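Local coordinates for YchF GTP-binding protein (PDB 1NI3) that hydrolyses ATP and, less efficiently, GTP, and negatively regulates the G2/M transition of the cell cycle, at residues Y77-R82 with D316-W321; V65-F70 with N309-G314; I349-D354 with S381-H386. One frame throughout, in Å; residues are numbered along the deposited sequence.

From the N terminus, residues 65-70 come first, at the start of helix 68-77. Residues 77-82 follow, where that helix gives way to strand 81-90. Both lie in the OBG-type G region. The chain then runs through more than 220 residues before it returns. Residues 309-314 close contact 2 and residues 316-321 close contact 1. The two loops therefore cross rather than nest. Their second halves belong to the neighbouring antiparallel strands 307-312 and 317-324 of the TGS region. Contact 3 follows in series and closes a short loop within that region. It joins contact 2 through backbone pairing of Asn309 and Phe311 with Gly382 and Asp383.

Contact 1: residues Y77-R82 with D316-W321; sequences YKPKSR and DEVRSW
Ser81 and Arg82 pair in parallel with Glu317 and Val318, joining the edges of two strands where helix 68-77 turns into strand 81-90. Two backbone bonds make the ladder. Ser81 N donates to Asp316 O at 3.1 Å. Val318 N donates to Ser81 O at 3.0 Å. The pairing continues beyond these residues, as Val318 and Ser320 both bond to the backbone of Val83.

Ser81 and Glu317 put their side chains on the same face of the sheet. Ser81 OG donates to Glu317 OE2 at 3.0 Å, and OE2 accepts on its anti lone pair, away from the other carboxylate oxygen. Glu317 holds CG opposite its own N (chi1 -176°), and the extended chain runs beside the serine, with CG 3.2 Å from Ser81 OG. An alanine here is likely to leave Ser81 OG without this acceptor and to uncover the serine side of the ladder.

The ladder carries the G domain sheet across into the TGS region. Strand 317-324 lies beside strand 81-90 on one side and strand 307-312 on the other, so one mixed sheet spans both.

The other face is apolar near the turn. Pro79 CG lies against Val318 CG2, the two side chains set at a slant to each other. Tyr77 CB reaches the same methyl, Val318 CG2, at 4.0 Å. Val318 also touches Phe70 and Cys313. Arg82 lies on this face too, but its guanidinium turns back to Glu75 in a salt bridge. At the exposed end, Lys80 and Asp316 run side by side in the same direction. Their salt bridge is long, with Lys80 NZ 3.7 Å from Asp316 OD1.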
loop_
_atom_site.group_PDB
_atom_site.type_symbol
_atom_site.label_atom_id
_atom_site.label_comp_id
_atom_site.label_asym_id
_atom_site.label_seq_id
_atom_site.Cartn_x
_atom_site.Cartn_y
_atom_site.Cartn_z
ATOM N N TYR A 77 -3.843 28.003 7.032
ATOM C CA TYR A 77 -3.027 28.886 6.203
ATOM C C TYR A 77 -3.812 29.387 5.018
ATOM O O TYR A 77 -3.487 30.430 4.452
ATOM C CB TYR A 77 -1.783 28.173 5.659
ATOM C CG TYR A 77 -0.700 27.922 6.675
ATOM C CD1 TYR A 77 -0.885 27.010 7.711
ATOM C CD2 TYR A 77 0.511 28.605 6.608
ATOM C CE1 TYR A 77 0.110 26.789 8.658
ATOM C CE2 TYR A 77 1.511 28.385 7.549
ATOM C CZ TYR A 77 1.302 27.480 8.573
ATOM O OH TYR A 77 2.274 27.282 9.524
ATOM N N LYS A 78 -4.840 28.635 4.637
ATOM C CA LYS A 78 -5.663 28.997 3.489
ATOM C C LYS A 78 -4.771 29.436 2.338
ATOM O O LYS A 78 -4.743 30.606 1.972
ATOM C CB LYS A 78 -6.622 30.116 3.875
ATOM C CG LYS A 78 -7.560 29.722 4.980
ATOM C CD LYS A 78 -8.676 30.723 5.134
ATOM C CE LYS A 78 -9.510 30.399 6.351
ATOM N NZ LYS A 78 -9.978 28.985 6.332
ATOM N N PRO A 79 -4.016 28.492 1.762
ATOM C CA PRO A 79 -3.103 28.757 0.649
ATOM C C PRO A 79 -3.793 28.743 -0.710
ATOM O O PRO A 79 -4.849 28.129 -0.882
ATOM C CB PRO A 79 -2.102 27.624 0.771
ATOM C CG PRO A 79 -3.007 26.485 1.123
ATOM C CD PRO A 79 -3.893 27.090 2.206
ATOM N N LYS A 80 -3.173 29.417 -1.671
ATOM C CA LYS A 80 -3.689 29.482 -3.031
ATOM C C LYS A 80 -3.710 28.070 -3.591
ATOM O O LYS A 80 -4.583 27.708 -4.372
ATOM C CB LYS A 80 -2.768 30.333 -3.907
ATOM C CG LYS A 80 -2.609 31.764 -3.448
ATOM C CD LYS A 80 -1.667 32.563 -4.343
ATOM C CE LYS A 80 -1.585 34.005 -3.864
ATOM N NZ LYS A 80 -0.727 34.857 -4.730
ATOM N N SER A 81 -2.733 27.281 -3.162
ATOM C CA SER A 81 -2.569 25.917 -3.616
ATOM C C SER A 81 -2.511 24.899 -2.492
ATOM O O SER A 81 -1.851 25.125 -1.477
ATOM C CB SER A 81 -1.291 25.831 -4.450
ATOM O OG SER A 81 -0.819 24.496 -4.536
ATOM N N ARG A 82 -3.193 23.774 -2.681
ATOM C CA ARG A 82 -3.196 22.715 -1.679
ATOM C C ARG A 82 -2.875 21.419 -2.392
ATOM O O ARG A 82 -3.623 20.988 -3.269
ATOM C CB ARG A 82 -4.571 22.582 -1.034
ATOM C CG ARG A 82 -5.199 23.898 -0.652
ATOM C CD ARG A 82 -6.563 23.668 -0.036
ATOM N NE ARG A 82 -7.110 24.899 0.523
ATOM C CZ ARG A 82 -8.150 24.944 1.352
ATOM N NH1 ARG A 82 -8.766 23.827 1.724
ATOM N NH2 ARG A 82 -8.579 26.108 1.813
ATOM N N ASP A 316 1.216 30.817 0.332
ATOM C CA ASP A 316 1.118 30.443 -1.073
ATOM C C ASP A 316 0.679 28.997 -1.247
ATOM O O ASP A 316 -0.286 28.712 -1.958
ATOM C CB ASP A 316 2.444 30.654 -1.810
ATOM C CG ASP A 316 2.585 32.061 -2.370
ATOM O OD1 ASP A 316 1.628 32.538 -3.026
ATOM O OD2 ASP A 316 3.651 32.687 -2.156
ATOM N N GLU A 317 1.367 28.074 -0.588
ATOM C CA GLU A 317 1.001 26.675 -0.741
ATOM C C GLU A 317 1.186 25.809 0.492
ATOM O O GLU A 317 2.018 26.073 1.354
ATOM C CB GLU A 317 1.805 26.080 -1.898
ATOM C CG GLU A 317 1.471 24.646 -2.252
ATOM C CD GLU A 317 2.473 24.051 -3.227
ATOM O OE1 GLU A 317 3.600 23.707 -2.795
ATOM O OE2 GLU A 317 2.139 23.955 -4.427
ATOM N N VAL A 318 0.386 24.759 0.553
ATOM C CA VAL A 318 0.458 23.801 1.634
ATOM C C VAL A 318 0.558 22.433 0.981
ATOM O O VAL A 318 -0.390 21.982 0.335
ATOM C CB VAL A 318 -0.798 23.868 2.505
ATOM C CG1 VAL A 318 -0.792 22.729 3.507
ATOM C CG2 VAL A 318 -0.862 25.208 3.197
ATOM N N ARG A 319 1.705 21.782 1.134
ATOM C CA ARG A 319 1.884 20.478 0.528
ATOM C C ARG A 319 2.378 19.378 1.466
ATOM O O ARG A 319 3.298 19.574 2.266
ATOM C CB ARG A 319 2.833 20.582 -0.654
ATOM C CG ARG A 319 3.129 19.251 -1.291
ATOM C CD ARG A 319 3.813 19.431 -2.619
ATOM N NE ARG A 319 4.072 18.156 -3.277
ATOM C CZ ARG A 319 4.654 18.057 -4.465
ATOM N NH1 ARG A 319 5.023 19.162 -5.097
ATOM N NH2 ARG A 319 4.869 16.869 -5.019
ATOM N N SER A 320 1.761 18.206 1.338
ATOM C CA SER A 320 2.108 17.034 2.144
ATOM C C SER A 320 3.136 16.202 1.383
ATOM O O SER A 320 2.880 15.775 0.265
ATOM C CB SER A 320 0.863 16.184 2.390
ATOM O OG SER A 320 1.179 15.040 3.136
ATOM N N TRP A 321 4.288 15.961 1.990
ATOM C CA TRP A 321 5.329 15.182 1.330
ATOM C C TRP A 321 5.453 13.775 1.902
ATOM O O TRP A 321 5.603 13.597 3.107
ATOM C CB TRP A 321 6.671 15.910 1.435
ATOM C CG TRP A 321 6.605 17.337 0.977
ATOM C CD1 TRP A 321 6.123 18.410 1.680
ATOM C CD2 TRP A 321 6.940 17.830 -0.326
ATOM N NE1 TRP A 321 6.129 19.536 0.887
ATOM C CE2 TRP A 321 6.625 19.209 -0.341
ATOM C CE3 TRP A 321 7.464 17.238 -1.481
ATOM C CZ2 TRP A 321 6.829 20.004 -1.469
ATOM C CZ3 TRP A 321 7.663 18.036 -2.607
ATOM C CH2 TRP A 321 7.343 19.408 -2.588
#

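Contact 2: residues V65-F70 with N309-G314; sequences VPDERF and NYFTCG
Asp67 and Phe311 meet because each first torsion turns its flat group toward the other segment. In Asp67, CG stands opposite the backbone N (chi1 174°). In Phe311, CG stands opposite the carbonyl carbon (chi1 -42°). The two groups approach from opposite directions and end nearly coplanar, their planes 6° apart. Asp67 OD2 comes in at the ring edge, in its plane, 3.2 Å from Phe311 CZ. An oxygen there faces the C-H rim, where the ring is slightly positive, and not its electron-rich face.

The same carboxylate caps helix 68-77. Asp67 is the N-cap residue, and its OD1 and OD2 take weak bonds from Arg69 N and Phe70 N respectively. These weak bonds are consistent with the carboxylate being held at the phenyl edge. Water 1 adds a polar bridge, donating to Asp67 OD2 at 2.9 Å and to Asn309 OD1 at 2.8 Å. Asn309 ND2 has Ser320 OG on the next strand as its probable partner, though the modelled bond is doubtful.

This is helix-on-sheet packing. The first turn of helix 68-77 in the G region lies against strand 307-312 of the TGS region, with Phe311 meeting Asp67, Arg69 and Phe70. Arg69 CB touches Phe311 CZ at 3.8 Å. Phe70 CB meets Phe311 CE2, also at 3.8 Å, and that carbon sits at the edge of the Phe70 ring. The two aromatic side chains are slanted against each other, not stacked. Leu73, one turn further along the helix, also touches Phe311. Arg69 reaches on past the ring, and its NH1 bonds to Ser381 OG.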
loop_
_atom_site.group_PDB
_atom_site.type_symbol
_atom_site.label_atom_id
_atom_site.label_comp_id
_atom_site.label_asym_id
_atom_site.label_seq_id
_atom_site.Cartn_x
_atom_site.Cartn_y
_atom_site.Cartn_z
ATOM N N VAL A 65 -4.320 10.934 -0.528
ATOM C CA VAL A 65 -4.355 10.330 0.801
ATOM C C VAL A 65 -5.098 11.260 1.747
ATOM O O VAL A 65 -4.720 12.425 1.919
ATOM C CB VAL A 65 -2.959 10.133 1.388
ATOM C CG1 VAL A 65 -3.054 9.267 2.622
ATOM C CG2 VAL A 65 -2.031 9.539 0.351
ATOM N N PRO A 66 -6.176 10.763 2.364
ATOM C CA PRO A 66 -6.929 11.612 3.293
ATOM C C PRO A 66 -6.173 11.821 4.609
ATOM O O PRO A 66 -5.568 10.893 5.163
ATOM C CB PRO A 66 -8.248 10.861 3.464
ATOM C CG PRO A 66 -7.870 9.435 3.236
ATOM C CD PRO A 66 -6.881 9.499 2.097
ATOM N N ASP A 67 -6.197 13.054 5.100
ATOM C CA ASP A 67 -5.497 13.372 6.336
ATOM C C ASP A 67 -5.950 14.663 6.984
ATOM O O ASP A 67 -5.556 15.750 6.571
ATOM C CB ASP A 67 -3.991 13.417 6.090
ATOM C CG ASP A 67 -3.226 13.886 7.302
ATOM O OD1 ASP A 67 -3.538 13.419 8.425
ATOM O OD2 ASP A 67 -2.305 14.711 7.128
ATOM N N GLU A 68 -6.768 14.518 8.020
ATOM C CA GLU A 68 -7.307 15.651 8.743
ATOM C C GLU A 68 -6.253 16.704 9.052
ATOM O O GLU A 68 -6.545 17.902 9.037
ATOM C CB GLU A 68 -7.976 15.158 10.013
ATOM C CG GLU A 68 -9.443 14.856 9.798
ATOM C CD GLU A 68 -9.983 13.792 10.730
ATOM O OE1 GLU A 68 -9.793 13.915 11.960
ATOM O OE2 GLU A 68 -10.604 12.831 10.227
ATOM N N ARG A 69 -5.027 16.270 9.319
ATOM C CA ARG A 69 -3.976 17.229 9.591
ATOM C C ARG A 69 -3.856 18.136 8.367
ATOM O O ARG A 69 -3.889 19.362 8.485
ATOM C CB ARG A 69 -2.658 16.514 9.855
ATOM C CG ARG A 69 -2.689 15.609 11.067
ATOM C CD ARG A 69 -1.337 14.958 11.245
ATOM N NE ARG A 69 -1.446 13.560 11.644
ATOM C CZ ARG A 69 -0.403 12.742 11.732
ATOM N NH1 ARG A 69 0.812 13.194 11.448
ATOM N NH2 ARG A 69 -0.570 11.480 12.100
ATOM N N PHE A 70 -3.717 17.535 7.189
ATOM C CA PHE A 70 -3.618 18.307 5.959
ATOM C C PHE A 70 -4.832 19.242 5.884
ATOM O O PHE A 70 -4.702 20.424 5.543
ATOM C CB PHE A 70 -3.611 17.367 4.755
ATOM C CG PHE A 70 -3.545 18.081 3.430
ATOM C CD1 PHE A 70 -2.403 18.774 3.055
ATOM C CD2 PHE A 70 -4.645 18.112 2.583
ATOM C CE1 PHE A 70 -2.362 19.487 1.862
ATOM C CE2 PHE A 70 -4.607 18.825 1.389
ATOM C CZ PHE A 70 -3.465 19.515 1.028
ATOM N N ASN A 309 4.183 11.261 6.492
ATOM C CA ASN A 309 4.407 12.501 5.770
ATOM C C ASN A 309 4.657 13.675 6.695
ATOM O O ASN A 309 4.425 13.611 7.904
ATOM C CB ASN A 309 3.181 12.821 4.930
ATOM C CG ASN A 309 1.978 13.143 5.788
ATOM O OD1 ASN A 309 1.753 12.505 6.816
ATOM N ND2 ASN A 309 1.197 14.131 5.375
ATOM N N TYR A 310 5.143 14.751 6.102
ATOM C CA TYR A 310 5.367 15.980 6.829
ATOM C C TYR A 310 4.868 17.034 5.841
ATOM O O TYR A 310 4.700 16.729 4.659
ATOM C CB TYR A 310 6.850 16.171 7.163
ATOM C CG TYR A 310 7.754 16.512 6.005
ATOM C CD1 TYR A 310 8.483 15.527 5.339
ATOM C CD2 TYR A 310 7.915 17.836 5.601
ATOM C CE1 TYR A 310 9.357 15.863 4.306
ATOM C CE2 TYR A 310 8.777 18.173 4.571
ATOM C CZ TYR A 310 9.495 17.185 3.933
ATOM O OH TYR A 310 10.367 17.534 2.935
ATOM N N PHE A 311 4.603 18.256 6.296
ATOM C CA PHE A 311 4.095 19.274 5.377
ATOM C C PHE A 311 5.021 20.456 5.230
ATOM O O PHE A 311 6.011 20.580 5.936
ATOM C CB PHE A 311 2.743 19.821 5.849
ATOM C CG PHE A 311 1.804 18.778 6.350
ATOM C CD1 PHE A 311 1.827 18.389 7.679
ATOM C CD2 PHE A 311 0.901 18.168 5.487
ATOM C CE1 PHE A 311 0.964 17.410 8.141
ATOM C CE2 PHE A 311 0.036 17.186 5.941
ATOM C CZ PHE A 311 0.067 16.805 7.273
ATOM N N THR A 312 4.691 21.317 4.278
ATOM C CA THR A 312 5.427 22.550 4.064
ATOM C C THR A 312 4.320 23.561 3.826
ATOM O O THR A 312 3.773 23.661 2.729
ATOM C CB THR A 312 6.399 22.499 2.859
ATOM O OG1 THR A 312 5.678 22.265 1.651
ATOM C CG2 THR A 312 7.436 21.413 3.055
ATOM N N CYS A 313 3.964 24.286 4.883
ATOM C CA CYS A 313 2.891 25.274 4.815
ATOM C C CYS A 313 3.373 26.686 4.501
ATOM O O CYS A 313 4.507 27.067 4.794
ATOM C CB CYS A 313 2.139 25.271 6.132
ATOM S SG CYS A 313 1.753 23.609 6.660
ATOM N N GLY A 314 2.479 27.464 3.907
ATOM C CA GLY A 314 2.787 28.833 3.538
ATOM C C GLY A 314 1.596 29.472 2.857
ATOM O O GLY A 314 0.861 28.797 2.137
HETATM O O HOH W 1 -0.178 13.404 8.617
#

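Contact 3: residues I349-D354 with S381-H386; sequences IMHYQD and SGDIAH
Ile384 packs along residues 350-352 with every carbon of its side chain. CB lies 3.4 Å from Met350 O. CG1 stands anti to the carbonyl carbon (chi1 -71°) and runs along Met350 O. That puts CG2 anti to the backbone N, where it meets the selenomethionine methyl Met350 CE at 3.6 Å. CD1 at the tip heads for Tyr352, near CA and the ring edge, but its modelled place is doubtful. Leu73 of helix 68-77 touches both Ile384 and Tyr352.

Behind this side chain, Ile384 and Met350 form an antiparallel hydrogen-bonded pair. Ile384 N donates to Met350 O at 3.2 Å. The return bond, from Met350 N to Ile384 O, is weak. Ile349 and Ala385 are the neighbouring non-hydrogen-bonded pair, and Ile349 CD1 rests on Ala385 CB. Strand 346-350 is the middle of a three-stranded antiparallel sheet in the TGS region, with 384-386 at one edge and 372-374 at the other.

Past the strand, His351 is the N-cap of helix 352-358. Its ring and the Asp383 carboxylate lie side by side, 12° from coplanar, with His351 ND1 2.8 Å from Asp383 OD1. Asp383 OD2 accepts from Tyr377 OH. Water 2 takes the Tyr352 N-H and donates to Asp383 OD1 and Ser381 O, tying the first turn of the helix to Ser381 and Asp383.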
loop_
_atom_site.group_PDB
_atom_site.type_symbol
_atom_site.label_atom_id
_atom_site.label_comp_id
_atom_site.label_asym_id
_atom_site.label_seq_id
_atom_site.Cartn_x
_atom_site.Cartn_y
_atom_site.Cartn_z
ATOM N N ILE A 349 11.753 22.549 12.180
ATOM C CA ILE A 349 10.589 21.687 12.372
ATOM C C ILE A 349 9.583 22.297 13.335
ATOM O O ILE A 349 9.943 23.048 14.240
ATOM C CB ILE A 349 11.007 20.289 12.914
ATOM C CG1 ILE A 349 11.213 19.320 11.752
ATOM C CG2 ILE A 349 9.960 19.743 13.874
ATOM C CD1 ILE A 349 12.331 19.716 10.804
HETATM N N MSE A 350 8.320 21.950 13.148
HETATM C CA MSE A 350 7.267 22.476 13.992
HETATM C C MSE A 350 6.195 21.379 14.079
HETATM O O MSE A 350 5.287 21.312 13.255
HETATM C CB MSE A 350 6.763 23.775 13.346
HETATM C CG MSE A 350 5.718 24.557 14.113
HETATM SE SE MSE A 350 5.397 26.355 13.380
HETATM C CE MSE A 350 5.781 26.070 11.498
ATOM N N HIS A 351 6.341 20.504 15.075
ATOM C CA HIS A 351 5.422 19.385 15.288
ATOM C C HIS A 351 3.980 19.813 15.148
ATOM O O HIS A 351 3.557 20.802 15.740
ATOM C CB HIS A 351 5.634 18.750 16.668
ATOM C CG HIS A 351 6.974 18.112 16.836
ATOM N ND1 HIS A 351 7.909 18.062 15.828
ATOM C CD2 HIS A 351 7.541 17.483 17.903
ATOM C CE1 HIS A 351 8.992 17.435 16.257
ATOM N NE2 HIS A 351 8.788 17.076 17.515
ATOM N N TYR A 352 3.221 19.049 14.372
ATOM C CA TYR A 352 1.822 19.360 14.132
ATOM C C TYR A 352 1.081 19.728 15.416
ATOM O O TYR A 352 0.343 20.721 15.451
ATOM C CB TYR A 352 1.128 18.176 13.469
ATOM C CG TYR A 352 -0.341 18.411 13.266
ATOM C CD1 TYR A 352 -0.804 19.320 12.307
ATOM C CD2 TYR A 352 -1.275 17.758 14.064
ATOM C CE1 TYR A 352 -2.173 19.572 12.156
ATOM C CE2 TYR A 352 -2.636 18.005 13.921
ATOM C CZ TYR A 352 -3.079 18.913 12.964
ATOM O OH TYR A 352 -4.429 19.164 12.845
ATOM N N GLN A 353 1.293 18.947 16.471
ATOM C CA GLN A 353 0.614 19.206 17.734
ATOM C C GLN A 353 0.859 20.611 18.283
ATOM O O GLN A 353 -0.060 21.259 18.784
ATOM C CB GLN A 353 1.031 18.169 18.776
ATOM C CG GLN A 353 0.098 18.122 19.971
ATOM C CD GLN A 353 -1.351 18.018 19.542
ATOM O OE1 GLN A 353 -2.010 19.030 19.307
ATOM N NE2 GLN A 353 -1.852 16.792 19.423
ATOM N N ASP A 354 2.097 21.083 18.189
ATOM C CA ASP A 354 2.411 22.408 18.691
ATOM C C ASP A 354 1.715 23.452 17.827
ATOM O O ASP A 354 0.985 24.306 18.340
ATOM C CB ASP A 354 3.918 22.642 18.688
ATOM C CG ASP A 354 4.655 21.619 19.513
ATOM O OD1 ASP A 354 4.084 21.182 20.548
ATOM O OD2 ASP A 354 5.798 21.254 19.132
ATOM N N SER A 381 5.667 12.097 11.881
ATOM C CA SER A 381 4.441 12.195 11.117
ATOM C C SER A 381 3.700 13.469 11.450
ATOM O O SER A 381 3.373 13.718 12.604
ATOM C CB SER A 381 3.552 10.988 11.410
ATOM O OG SER A 381 2.439 10.965 10.541
ATOM N N GLY A 382 3.456 14.280 10.432
ATOM C CA GLY A 382 2.732 15.517 10.639
ATOM C C GLY A 382 3.626 16.731 10.745
ATOM O O GLY A 382 3.172 17.863 10.601
ATOM N N ASP A 383 4.907 16.502 10.992
ATOM C CA ASP A 383 5.848 17.605 11.130
ATOM C C ASP A 383 5.700 18.673 10.033
ATOM O O ASP A 383 5.522 18.361 8.849
ATOM C CB ASP A 383 7.286 17.070 11.144
ATOM C CG ASP A 383 7.764 16.710 12.546
ATOM O OD1 ASP A 383 6.953 16.809 13.502
ATOM O OD2 ASP A 383 8.953 16.339 12.696
ATOM N N ILE A 384 5.753 19.939 10.439
ATOM C CA ILE A 384 5.682 21.055 9.503
ATOM C C ILE A 384 7.115 21.538 9.455
ATOM O O ILE A 384 7.623 22.077 10.437
ATOM C CB ILE A 384 4.795 22.216 10.015
ATOM C CG1 ILE A 384 3.318 21.819 10.001
ATOM C CG2 ILE A 384 4.987 23.433 9.116
ATOM C CD1 ILE A 384 2.971 20.730 10.978
ATOM N N ALA A 385 7.774 21.330 8.324
ATOM C CA ALA A 385 9.164 21.720 8.201
ATOM C C ALA A 385 9.425 22.838 7.218
ATOM O O ALA A 385 8.581 23.175 6.390
ATOM C CB ALA A 385 10.007 20.506 7.837
ATOM N N HIS A 386 10.617 23.416 7.330
ATOM C CA HIS A 386 11.046 24.504 6.461
ATOM C C HIS A 386 12.569 24.487 6.279
ATOM O O HIS A 386 13.324 24.641 7.238
ATOM C CB HIS A 386 10.599 25.853 7.038
ATOM C CG HIS A 386 11.430 27.007 6.573
ATOM N ND1 HIS A 386 12.564 27.414 7.235
ATOM C CD2 HIS A 386 11.328 27.783 5.469
ATOM C CE1 HIS A 386 13.133 28.400 6.556
ATOM N NE2 HIS A 386 12.406 28.641 5.485
HETATM O O HOH W 2 4.470 16.420 13.973
#